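Local coordinates for ABC transporter substrate binding protein (Ribose) (Agrobacterium vitis S4, PDB 4WT7) that probably binds sugars or related polyols for uptake by an ABC transporter, and is seen here with D-allitol held between its two lobes, at residues 130-135 and 271-276; 140-145 and 175-180; 157-162 and 169-174. All coordinates share one frame; numbering follows the deposited sequence.

Contact 1 of 3, residues 130-135 and 271-276; sequences STSDNW and VAQQPA. With X9X (D-allitol), chain C.
S132 and Q273 meet through one short hydrogen bond, in which S132 OG donates to Q273 OE1 at 2.6 Å. The hydroxyl lies in the plane of the carbonyl and uses a lone pair, with a C=O...donor angle of 127°. Beyond its extended aliphatic part, the Q273 side chain turns its amide through chi3 85°, so that the oxygen faces S132 while the nitrogen faces the ligand. Q273 NE2 donates to OAB of D-allitol at 2.9 Å, nearly straight at 170°, and also to D251. With a serine hydroxyl on one end of the amide and the polyol and an aspartate on the other, the amide's flip is fixed.

Two waters extend the bridge. One donates to Q273 OE1 at 2.8 Å and accepts from S132 N and N134 ND2, giving the buried carbonyl oxygen a second donor. The other donates to S132 OG and accepts from Q274 N at 2.9 Å, tying the serine to the start of helix 275-290. S132 is thus a second-shell residue that positions a first-shell one.

Both segments are crossings between the lobes: 130-135 leads from strand 129-131 into helix 134-148; segment 271-276 returns from strand 267-272 to helix 275-290, where P275 packs on F45 and F46 of helix 45-60.

Contact 2 of 3, residues 140-145 and 175-180; sequences DLALQL and VNVIKY
The shortest polar bond here, from L145 N to L141 O at 2.8 Å, is internal to the helix that presents A142 to V177; what passes between the two segments is wholly apolar. The methyl of A142 lies against V177, its CB 3.5 Å from V177 CB. It approaches the branch carbon from its hydrogen-bearing side, about equally far from both methyls, with A142 CB 3.7 Å from V177 CG1 and from V177 CG2. The small alanine side chain lets the backbones come close, A142 CA and V177 CA being 6.2 Å apart. A142 also rests against the backbone of L174, one turn earlier in the same helix as V177.

L143 adds a second, more peripheral touch. Its side chain crosses that of V177 at about a right angle, and L143 CD2 reaches V177 CG1 at 3.8 Å. V177 carries CG1 anti to its backbone N (chi1 168°), which puts this methyl between A142 and L143. L143 lies on the exposed outer side of the helix pair, whereas A142 is buried, so the contact runs from solvent inward.

Beneath, both helices lie on the mixed sheet: L141 and L145 of helix 134-148 pack on strands 221-224 and 246-249 through W223, A221 and Y248, while I178 of helix 165-178 covers V184 and I186 of edge strand 184-186. On the far flank of helix 134-148, D140 and Q144 touch L305 of strand 304-307, and Q144 is hydrogen-bonded to N307.

Contact 3 of 3, residues 157-162 and 169-174; sequences VFNGFY and IRYDQL. With X9X (D-allitol), chain C.
Y171 packs against three side chains of segment 157-162, one over a ring face and two obliquely. With CG anti to the backbone N (chi1 -178°), N159 lays its amide over the ring, the planes 14° apart and N159 ND2 above the ring centre, 3.6 Å from Y171 CZ. The Y162 ring plane is turned 87° from that of Y171, with Y162 CE1 3.5 Å from Y171 CD2. Y162 then reaches past to donate from OH to D172 OD1 at 2.7 Å, on the carboxylate's syn lone pair. Deeper in, V157 CG1 touches Y171 CE1 at 4.0 Å, and V157 CG2 meets L174 CD2 tip to tip at 3.8 Å.

E190 ties the stacked pair together: one carboxylate oxygen bonds N159 ND2 and the other Y171 OH. Elsewhere on the helix, R170 donates from NH1 to OAD of D-allitol at 3.0 Å and from NH2 to OAB at 3.1 Å. N134 OD1 on NE and A225 O on NH1 steady the guanidinium.

The whole joins strand 153-158 to helix 165-178 in a beta-alpha-beta unit with strand 184-186, the repeating element of the periplasmic binding protein lobe, with the D-allitol pocket at the loop end of the strand.

Overall arrangement
Contact 1 is fully buried near the middle of the chain, whereas contacts 2 and 3 lie within one lobe and run from its interior to its surface. Their chemistry follows: a hydrated polar relay at the interlobe crossing in contact 1, a small apolar helix-helix seam in contact 2, and a mixed aromatic, polar and aliphatic strand-to-helix interface in contact 3. Helix 134-148 serves contacts 1 and 2, and helix 165-178 serves contacts 2 and 3. Contacts 1 and 3 converge on D-allitol, each supplying a side chain to the same terminal hydroxyl, OAB; contact 2, farther from the pocket, joins helix 134-148 to helix 165-178, which bears R170.

Contact 1 of 3, residues 130-135 and 271-276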
loop_
_atom_site.group_PDB
_atom_site.type_symbol
_atom_site.label_atom_id
_atom_site.label_comp_id
_atom_site.label_asym_id
_atom_site.label_seq_id
_atom_site.Cartn_x
_atom_site.Cartn_y
_atom_site.Cartn_z
ATOM N N SER A 130 -12.184 0.846 -1.016
ATOM C CA SER A 130 -11.658 1.394 0.232
ATOM C C SER A 130 -10.148 1.574 0.101
ATOM O O SER A 130 -9.425 0.631 -0.183
ATOM C CB SER A 130 -11.971 0.481 1.428
ATOM O OG SER A 130 -13.358 0.357 1.650
ATOM N N THR A 131 -9.681 2.798 0.312
ATOM C CA THR A 131 -8.328 3.141 -0.027
ATOM C C THR A 131 -8.024 4.449 0.674
ATOM O O THR A 131 -8.949 5.203 0.974
ATOM C CB THR A 131 -8.179 3.275 -1.575
ATOM O OG1 THR A 131 -6.808 3.397 -1.937
ATOM C CG2 THR A 131 -8.923 4.512 -2.119
ATOM N N SER A 132 -6.757 4.705 0.994
ATOM C CA SER A 132 -6.372 6.046 1.406
ATOM C C SER A 132 -6.589 6.966 0.208
ATOM O O SER A 132 -6.712 6.482 -0.905
ATOM C CB SER A 132 -4.881 6.086 1.816
ATOM O OG SER A 132 -4.635 5.283 2.965
ATOM N N ASP A 133 -6.619 8.276 0.430
ATOM C CA ASP A 133 -6.578 9.241 -0.647
ATOM C C ASP A 133 -5.115 9.337 -1.064
ATOM O O ASP A 133 -4.346 10.124 -0.497
ATOM C CB ASP A 133 -7.077 10.592 -0.169
ATOM C CG ASP A 133 -6.812 11.715 -1.145
ATOM O OD1 ASP A 133 -6.057 11.550 -2.128
ATOM O OD2 ASP A 133 -7.402 12.806 -0.930
ATOM N N ASN A 134 -4.750 8.524 -2.041
ATOM C CA ASN A 134 -3.364 8.404 -2.459
ATOM C C ASN A 134 -2.807 9.589 -3.231
ATOM O O ASN A 134 -1.609 9.761 -3.320
ATOM C CB ASN A 134 -3.178 7.094 -3.206
ATOM C CG ASN A 134 -3.227 5.941 -2.260
ATOM O OD1 ASN A 134 -2.364 5.822 -1.399
ATOM N ND2 ASN A 134 -4.278 5.150 -2.333
ATOM N N TRP A 135 -3.674 10.453 -3.722
ATOM C CA TRP A 135 -3.191 11.698 -4.277
ATOM C C TRP A 135 -2.593 12.563 -3.165
ATOM O O TRP A 135 -1.485 13.110 -3.310
ATOM C CB TRP A 135 -4.327 12.385 -4.999
ATOM C CG TRP A 135 -4.771 11.596 -6.205
ATOM C CD1 TRP A 135 -4.210 11.651 -7.443
ATOM C CD2 TRP A 135 -5.838 10.636 -6.293
ATOM N NE1 TRP A 135 -4.856 10.822 -8.286
ATOM C CE2 TRP A 135 -5.874 10.182 -7.616
ATOM C CE3 TRP A 135 -6.798 10.149 -5.387
ATOM C CZ2 TRP A 135 -6.793 9.214 -8.072
ATOM C CZ3 TRP A 135 -7.723 9.194 -5.838
ATOM C CH2 TRP A 135 -7.709 8.740 -7.169
ATOM N N VAL A 271 4.417 7.797 5.387
ATOM C CA VAL A 271 2.999 8.137 5.565
ATOM C C VAL A 271 2.234 6.918 6.098
ATOM O O VAL A 271 2.061 5.898 5.412
ATOM C CB VAL A 271 2.348 8.657 4.258
ATOM C CG1 VAL A 271 0.905 9.057 4.537
ATOM C CG2 VAL A 271 3.146 9.861 3.678
ATOM N N ALA A 272 1.767 7.028 7.327
ATOM C CA ALA A 272 1.077 5.914 7.941
ATOM C C ALA A 272 -0.317 5.790 7.350
ATOM O O ALA A 272 -1.053 6.794 7.197
ATOM C CB ALA A 272 1.006 6.077 9.422
ATOM N N GLN A 273 -0.648 4.555 7.026
ATOM C CA GLN A 273 -2.004 4.165 6.682
ATOM C C GLN A 273 -2.665 3.446 7.828
ATOM O O GLN A 273 -2.031 3.180 8.867
ATOM C CB GLN A 273 -1.962 3.227 5.490
ATOM C CG GLN A 273 -1.472 3.889 4.246
ATOM C CD GLN A 273 -1.878 3.118 2.978
ATOM O OE1 GLN A 273 -2.970 3.307 2.458
ATOM N NE2 GLN A 273 -1.010 2.230 2.517
ATOM N N GLN A 274 -3.938 3.108 7.622
ATOM C CA GLN A 274 -4.774 2.458 8.632
ATOM C C GLN A 274 -5.420 1.203 8.025
ATOM O O GLN A 274 -6.618 1.195 7.695
ATOM C CB GLN A 274 -5.839 3.424 9.105
ATOM C CG GLN A 274 -5.268 4.715 9.662
ATOM C CD GLN A 274 -6.304 5.537 10.452
ATOM O OE1 GLN A 274 -6.625 5.200 11.599
ATOM N NE2 GLN A 274 -6.789 6.639 9.864
ATOM N N PRO A 275 -4.619 0.156 7.845
ATOM C CA PRO A 275 -5.103 -1.050 7.168
ATOM C C PRO A 275 -6.212 -1.774 7.942
ATOM O O PRO A 275 -7.176 -2.257 7.345
ATOM C CB PRO A 275 -3.838 -1.899 7.022
ATOM C CG PRO A 275 -2.829 -1.287 8.032
ATOM C CD PRO A 275 -3.148 0.159 7.981
ATOM N N ALA A 276 -6.119 -1.854 9.252
ATOM C CA ALA A 276 -7.225 -2.495 9.952
ATOM C C ALA A 276 -8.529 -1.689 9.712
ATOM O O ALA A 276 -9.580 -2.272 9.419
ATOM C CB ALA A 276 -6.911 -2.679 11.414
HETATM O OAA X9X C . 1.295 -3.520 -3.520
HETATM C CAG X9X C . 2.288 -3.341 -2.575
HETATM C CAI X9X C . 1.995 -2.482 -1.388
HETATM O OAC X9X C . 1.920 -1.119 -1.729
HETATM C CAK X9X C . 0.806 -2.992 -0.628
HETATM O OAE X9X C . 1.069 -4.319 -0.378
HETATM C CAL X9X C . 0.675 -2.318 0.740
HETATM O OAF X9X C . 1.833 -2.461 1.487
HETATM C CAJ X9X C . 0.185 -0.884 0.755
HETATM O OAD X9X C . 1.174 0.053 0.501
HETATM C CAH X9X C . -1.034 -0.597 -0.097
HETATM O OAB X9X C . -1.862 0.449 0.365
HETATM O O HOH W 1 -5.231 4.954 5.758
HETATM O O HOH W 2 -4.378 3.141 0.066
#

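Contact 2 of 3, residues 140-145 and 175-180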
loop_
_atom_site.group_PDB
_atom_site.type_symbol
_atom_site.label_atom_id
_atom_site.label_comp_id
_atom_site.label_asym_id
_atom_site.label_seq_id
_atom_site.Cartn_x
_atom_site.Cartn_y
_atom_site.Cartn_z
ATOM N N ASP A 140 1.978 14.716 -0.456
ATOM C CA ASP A 140 2.540 15.065 0.813
ATOM C C ASP A 140 3.931 14.457 0.975
ATOM O O ASP A 140 4.834 15.115 1.470
ATOM C CB ASP A 140 1.633 14.597 1.961
ATOM C CG ASP A 140 0.359 15.436 2.101
ATOM O OD1 ASP A 140 0.304 16.605 1.643
ATOM O OD2 ASP A 140 -0.598 14.897 2.677
ATOM N N LEU A 141 4.089 13.186 0.615
ATOM C CA LEU A 141 5.387 12.542 0.729
ATOM C C LEU A 141 6.402 13.276 -0.182
ATOM O O LEU A 141 7.499 13.671 0.248
ATOM C CB LEU A 141 5.279 11.049 0.383
ATOM C CG LEU A 141 6.530 10.195 0.531
ATOM C CD1 LEU A 141 6.952 10.273 1.975
ATOM C CD2 LEU A 141 6.278 8.738 0.135
ATOM N N ALA A 142 5.993 13.559 -1.408
ATOM C CA ALA A 142 6.893 14.171 -2.362
ATOM C C ALA A 142 7.324 15.565 -1.893
ATOM O O ALA A 142 8.485 15.936 -2.004
ATOM C CB ALA A 142 6.256 14.221 -3.760
ATOM N N LEU A 143 6.384 16.344 -1.366
ATOM C CA LEU A 143 6.710 17.692 -0.917
ATOM C C LEU A 143 7.674 17.629 0.271
ATOM O O LEU A 143 8.578 18.454 0.403
ATOM C CB LEU A 143 5.440 18.485 -0.578
ATOM C CG LEU A 143 4.627 18.894 -1.813
ATOM C CD1 LEU A 143 3.217 19.372 -1.427
ATOM C CD2 LEU A 143 5.353 19.986 -2.557
ATOM N N GLN A 144 7.470 16.641 1.131
ATOM C CA GLN A 144 8.363 16.448 2.259
ATOM C C GLN A 144 9.760 16.139 1.730
ATOM O O GLN A 144 10.753 16.706 2.183
ATOM C CB GLN A 144 7.868 15.318 3.155
ATOM C CG GLN A 144 8.811 15.040 4.342
ATOM C CD GLN A 144 8.453 15.878 5.536
ATOM O OE1 GLN A 144 7.334 15.801 6.025
ATOM N NE2 GLN A 144 9.385 16.696 6.005
ATOM N N LEU A 145 9.820 15.232 0.767
ATOM C CA LEU A 145 11.078 14.813 0.179
ATOM C C LEU A 145 11.808 16.037 -0.382
ATOM O O LEU A 145 12.967 16.286 -0.048
ATOM C CB LEU A 145 10.856 13.718 -0.890
ATOM C CG LEU A 145 12.142 13.137 -1.532
ATOM C CD1 LEU A 145 11.931 11.758 -2.129
ATOM C CD2 LEU A 145 12.653 14.042 -2.624
ATOM N N VAL A 175 6.157 12.135 -9.400
ATOM C CA VAL A 175 6.590 12.659 -10.680
ATOM C C VAL A 175 6.057 14.088 -10.782
ATOM O O VAL A 175 6.760 15.029 -11.179
ATOM C CB VAL A 175 6.078 11.828 -11.854
ATOM C CG1 VAL A 175 6.245 12.604 -13.120
ATOM C CG2 VAL A 175 6.798 10.493 -11.910
ATOM N N ASN A 176 4.814 14.262 -10.389
ATOM C CA ASN A 176 4.181 15.527 -10.637
ATOM C C ASN A 176 4.627 16.631 -9.725
ATOM O O ASN A 176 4.561 17.805 -10.088
ATOM C CB ASN A 176 2.693 15.412 -10.548
ATOM C CG ASN A 176 2.039 16.579 -11.161
ATOM O OD1 ASN A 176 2.128 16.769 -12.380
ATOM N ND2 ASN A 176 1.428 17.423 -10.337
ATOM N N VAL A 177 5.007 16.265 -8.508
ATOM C CA VAL A 177 5.532 17.246 -7.604
ATOM C C VAL A 177 6.905 17.699 -8.118
ATOM O O VAL A 177 7.126 18.890 -8.268
ATOM C CB VAL A 177 5.576 16.720 -6.171
ATOM C CG1 VAL A 177 6.386 17.631 -5.292
ATOM C CG2 VAL A 177 4.146 16.617 -5.637
ATOM N N ILE A 178 7.801 16.770 -8.441
ATOM C CA ILE A 178 9.167 17.183 -8.800
ATOM C C ILE A 178 9.252 17.843 -10.183
ATOM O O ILE A 178 10.207 18.566 -10.491
ATOM C CB ILE A 178 10.219 16.023 -8.663
ATOM C CG1 ILE A 178 10.136 15.022 -9.815
ATOM C CG2 ILE A 178 10.053 15.315 -7.311
ATOM C CD1 ILE A 178 11.052 13.814 -9.636
ATOM N N LYS A 179 8.273 17.585 -11.039
ATOM C CA LYS A 179 8.161 18.373 -12.254
ATOM C C LYS A 179 8.329 19.906 -12.022
ATOM O O LYS A 179 8.876 20.615 -12.872
ATOM C CB LYS A 179 6.828 18.073 -12.916
ATOM C CG LYS A 179 6.639 18.787 -14.181
ATOM C CD LYS A 179 5.571 18.152 -15.027
ATOM C CE LYS A 179 4.349 19.006 -15.088
ATOM N NZ LYS A 179 3.454 18.660 -16.257
ATOM N N TYR A 180 7.866 20.405 -10.876
ATOM C CA TYR A 180 7.905 21.831 -10.556
ATOM C C TYR A 180 9.067 22.232 -9.625
ATOM O O TYR A 180 9.073 23.346 -9.081
ATOM C CB TYR A 180 6.565 22.253 -9.947
ATOM C CG TYR A 180 5.459 22.069 -10.944
ATOM C CD1 TYR A 180 5.168 23.063 -11.855
ATOM C CD2 TYR A 180 4.770 20.861 -11.038
ATOM C CE1 TYR A 180 4.187 22.884 -12.808
ATOM C CE2 TYR A 180 3.782 20.666 -12.007
ATOM C CZ TYR A 180 3.510 21.681 -12.896
ATOM O OH TYR A 180 2.561 21.512 -13.871
#

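Contact 3 of 3, residues 157-162 and 169-174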
loop_
_atom_site.group_PDB
_atom_site.type_symbol
_atom_site.label_atom_id
_atom_site.label_comp_id
_atom_site.label_asym_id
_atom_site.label_seq_id
_atom_site.Cartn_x
_atom_site.Cartn_y
_atom_site.Cartn_z
ATOM N N VAL A 157 14.541 5.689 -6.973
ATOM C CA VAL A 157 13.112 5.447 -6.882
ATOM C C VAL A 157 12.882 3.959 -7.051
ATOM O O VAL A 157 13.423 3.373 -8.000
ATOM C CB VAL A 157 12.352 6.191 -8.018
ATOM C CG1 VAL A 157 11.067 5.504 -8.297
ATOM C CG2 VAL A 157 12.132 7.669 -7.690
ATOM N N PHE A 158 12.123 3.349 -6.140
ATOM C CA PHE A 158 11.630 1.970 -6.292
ATOM C C PHE A 158 10.210 2.076 -6.845
ATOM O O PHE A 158 9.328 2.655 -6.188
ATOM C CB PHE A 158 11.547 1.236 -4.939
ATOM C CG PHE A 158 12.878 0.664 -4.430
ATOM C CD1 PHE A 158 13.338 -0.584 -4.858
ATOM C CD2 PHE A 158 13.623 1.346 -3.477
ATOM C CE1 PHE A 158 14.545 -1.117 -4.369
ATOM C CE2 PHE A 158 14.822 0.821 -2.991
ATOM C CZ PHE A 158 15.269 -0.417 -3.423
ATOM N N ASN A 159 9.982 1.516 -8.033
ATOM C CA ASN A 159 8.690 1.651 -8.695
ATOM C C ASN A 159 8.341 0.325 -9.345
ATOM O O ASN A 159 8.219 0.235 -10.565
ATOM C CB ASN A 159 8.751 2.807 -9.704
ATOM C CG ASN A 159 7.420 3.062 -10.422
ATOM O OD1 ASN A 159 6.327 2.799 -9.898
ATOM N ND2 ASN A 159 7.514 3.570 -11.642
ATOM N N GLY A 160 8.221 -0.724 -8.518
ATOM C CA GLY A 160 8.013 -2.077 -9.011
ATOM C C GLY A 160 6.569 -2.552 -8.920
ATOM O O GLY A 160 6.251 -3.690 -9.250
ATOM N N PHE A 161 5.686 -1.694 -8.436
ATOM C CA PHE A 161 4.281 -2.073 -8.312
ATOM C C PHE A 161 3.351 -1.037 -8.943
ATOM O O PHE A 161 2.262 -0.738 -8.410
ATOM C CB PHE A 161 3.930 -2.339 -6.848
ATOM C CG PHE A 161 4.650 -3.549 -6.273
ATOM C CD1 PHE A 161 5.914 -3.420 -5.717
ATOM C CD2 PHE A 161 4.075 -4.812 -6.339
ATOM C CE1 PHE A 161 6.571 -4.514 -5.218
ATOM C CE2 PHE A 161 4.727 -5.919 -5.842
ATOM C CZ PHE A 161 5.995 -5.769 -5.286
ATOM N N TYR A 162 3.786 -0.527 -10.091
ATOM C CA TYR A 162 3.058 0.503 -10.811
ATOM C C TYR A 162 1.694 -0.006 -11.304
ATOM O O TYR A 162 0.798 0.795 -11.577
ATOM C CB TYR A 162 3.876 1.047 -12.002
ATOM C CG TYR A 162 3.278 2.332 -12.527
ATOM C CD1 TYR A 162 3.328 3.503 -11.767
ATOM C CD2 TYR A 162 2.639 2.378 -13.750
ATOM C CE1 TYR A 162 2.758 4.664 -12.207
ATOM C CE2 TYR A 162 2.069 3.545 -14.205
ATOM C CZ TYR A 162 2.118 4.686 -13.424
ATOM O OH TYR A 162 1.543 5.846 -13.873
ATOM N N ILE A 169 -0.623 5.713 -8.109
ATOM C CA ILE A 169 -0.986 7.095 -7.771
ATOM C C ILE A 169 0.160 7.763 -7.012
ATOM O O ILE A 169 0.479 8.942 -7.246
ATOM C CB ILE A 169 -2.316 7.148 -6.969
ATOM C CG1 ILE A 169 -3.467 6.545 -7.802
ATOM C CG2 ILE A 169 -2.656 8.582 -6.499
ATOM C CD1 ILE A 169 -4.779 6.353 -6.922
ATOM N N ARG A 170 0.770 7.033 -6.082
ATOM C CA ARG A 170 1.840 7.619 -5.291
ATOM C C ARG A 170 3.000 7.998 -6.206
ATOM O O ARG A 170 3.569 9.077 -6.070
ATOM C CB ARG A 170 2.314 6.652 -4.191
ATOM C CG ARG A 170 1.313 6.482 -3.032
ATOM C CD ARG A 170 1.498 5.184 -2.279
ATOM N NE ARG A 170 0.282 4.798 -1.572
ATOM C CZ ARG A 170 0.086 3.622 -0.973
ATOM N NH1 ARG A 170 1.027 2.683 -0.957
ATOM N NH2 ARG A 170 -1.065 3.375 -0.423
ATOM N N TYR A 171 3.325 7.130 -7.168
ATOM C CA TYR A 171 4.418 7.421 -8.076
ATOM C C TYR A 171 4.074 8.628 -8.945
ATOM O O TYR A 171 4.881 9.571 -9.059
ATOM C CB TYR A 171 4.762 6.205 -8.932
ATOM C CG TYR A 171 5.801 6.529 -9.962
ATOM C CD1 TYR A 171 7.142 6.687 -9.609
ATOM C CD2 TYR A 171 5.448 6.732 -11.277
ATOM C CE1 TYR A 171 8.091 6.993 -10.566
ATOM C CE2 TYR A 171 6.406 7.035 -12.244
ATOM C CZ TYR A 171 7.729 7.153 -11.878
ATOM O OH TYR A 171 8.666 7.479 -12.849
ATOM N N ASP A 172 2.879 8.625 -9.528
ATOM C CA ASP A 172 2.435 9.752 -10.343
ATOM C C ASP A 172 2.553 11.085 -9.608
ATOM O O ASP A 172 2.929 12.122 -10.170
ATOM C CB ASP A 172 0.979 9.539 -10.804
ATOM C CG ASP A 172 0.870 8.514 -11.895
ATOM O OD1 ASP A 172 1.920 8.079 -12.425
ATOM O OD2 ASP A 172 -0.249 8.113 -12.241
ATOM N N GLN A 173 2.250 11.066 -8.317
ATOM C CA GLN A 173 2.313 12.297 -7.552
ATOM C C GLN A 173 3.749 12.745 -7.314
ATOM O O GLN A 173 4.025 13.943 -7.297
ATOM C CB GLN A 173 1.554 12.140 -6.255
ATOM C CG GLN A 173 0.062 11.985 -6.484
ATOM C CD GLN A 173 -0.538 13.219 -7.174
ATOM O OE1 GLN A 173 -0.630 13.306 -8.408
ATOM N NE2 GLN A 173 -0.911 14.191 -6.362
ATOM N N LEU A 174 4.657 11.793 -7.124
ATOM C CA LEU A 174 6.062 12.117 -6.997
ATOM C C LEU A 174 6.498 12.777 -8.291
ATOM O O LEU A 174 7.127 13.841 -8.307
ATOM C CB LEU A 174 6.868 10.850 -6.773
ATOM C CG LEU A 174 8.384 11.058 -6.818
ATOM C CD1 LEU A 174 8.830 11.807 -5.556
ATOM C CD2 LEU A 174 9.055 9.720 -6.957
HETATM O OAA X9X C . 1.295 -3.520 -3.520
HETATM C CAG X9X C . 2.288 -3.341 -2.575
HETATM C CAI X9X C . 1.995 -2.482 -1.388
HETATM O OAC X9X C . 1.920 -1.119 -1.729
HETATM C CAK X9X C . 0.806 -2.992 -0.628
HETATM O OAE X9X C . 1.069 -4.319 -0.378
HETATM C CAL X9X C . 0.675 -2.318 0.740
HETATM O OAF X9X C . 1.833 -2.461 1.487
HETATM C CAJ X9X C . 0.185 -0.884 0.755
HETATM O OAD X9X C . 1.174 0.053 0.501
HETATM C CAH X9X C . -1.034 -0.597 -0.097
HETATM O OAB X9X C . -1.862 0.449 0.365
#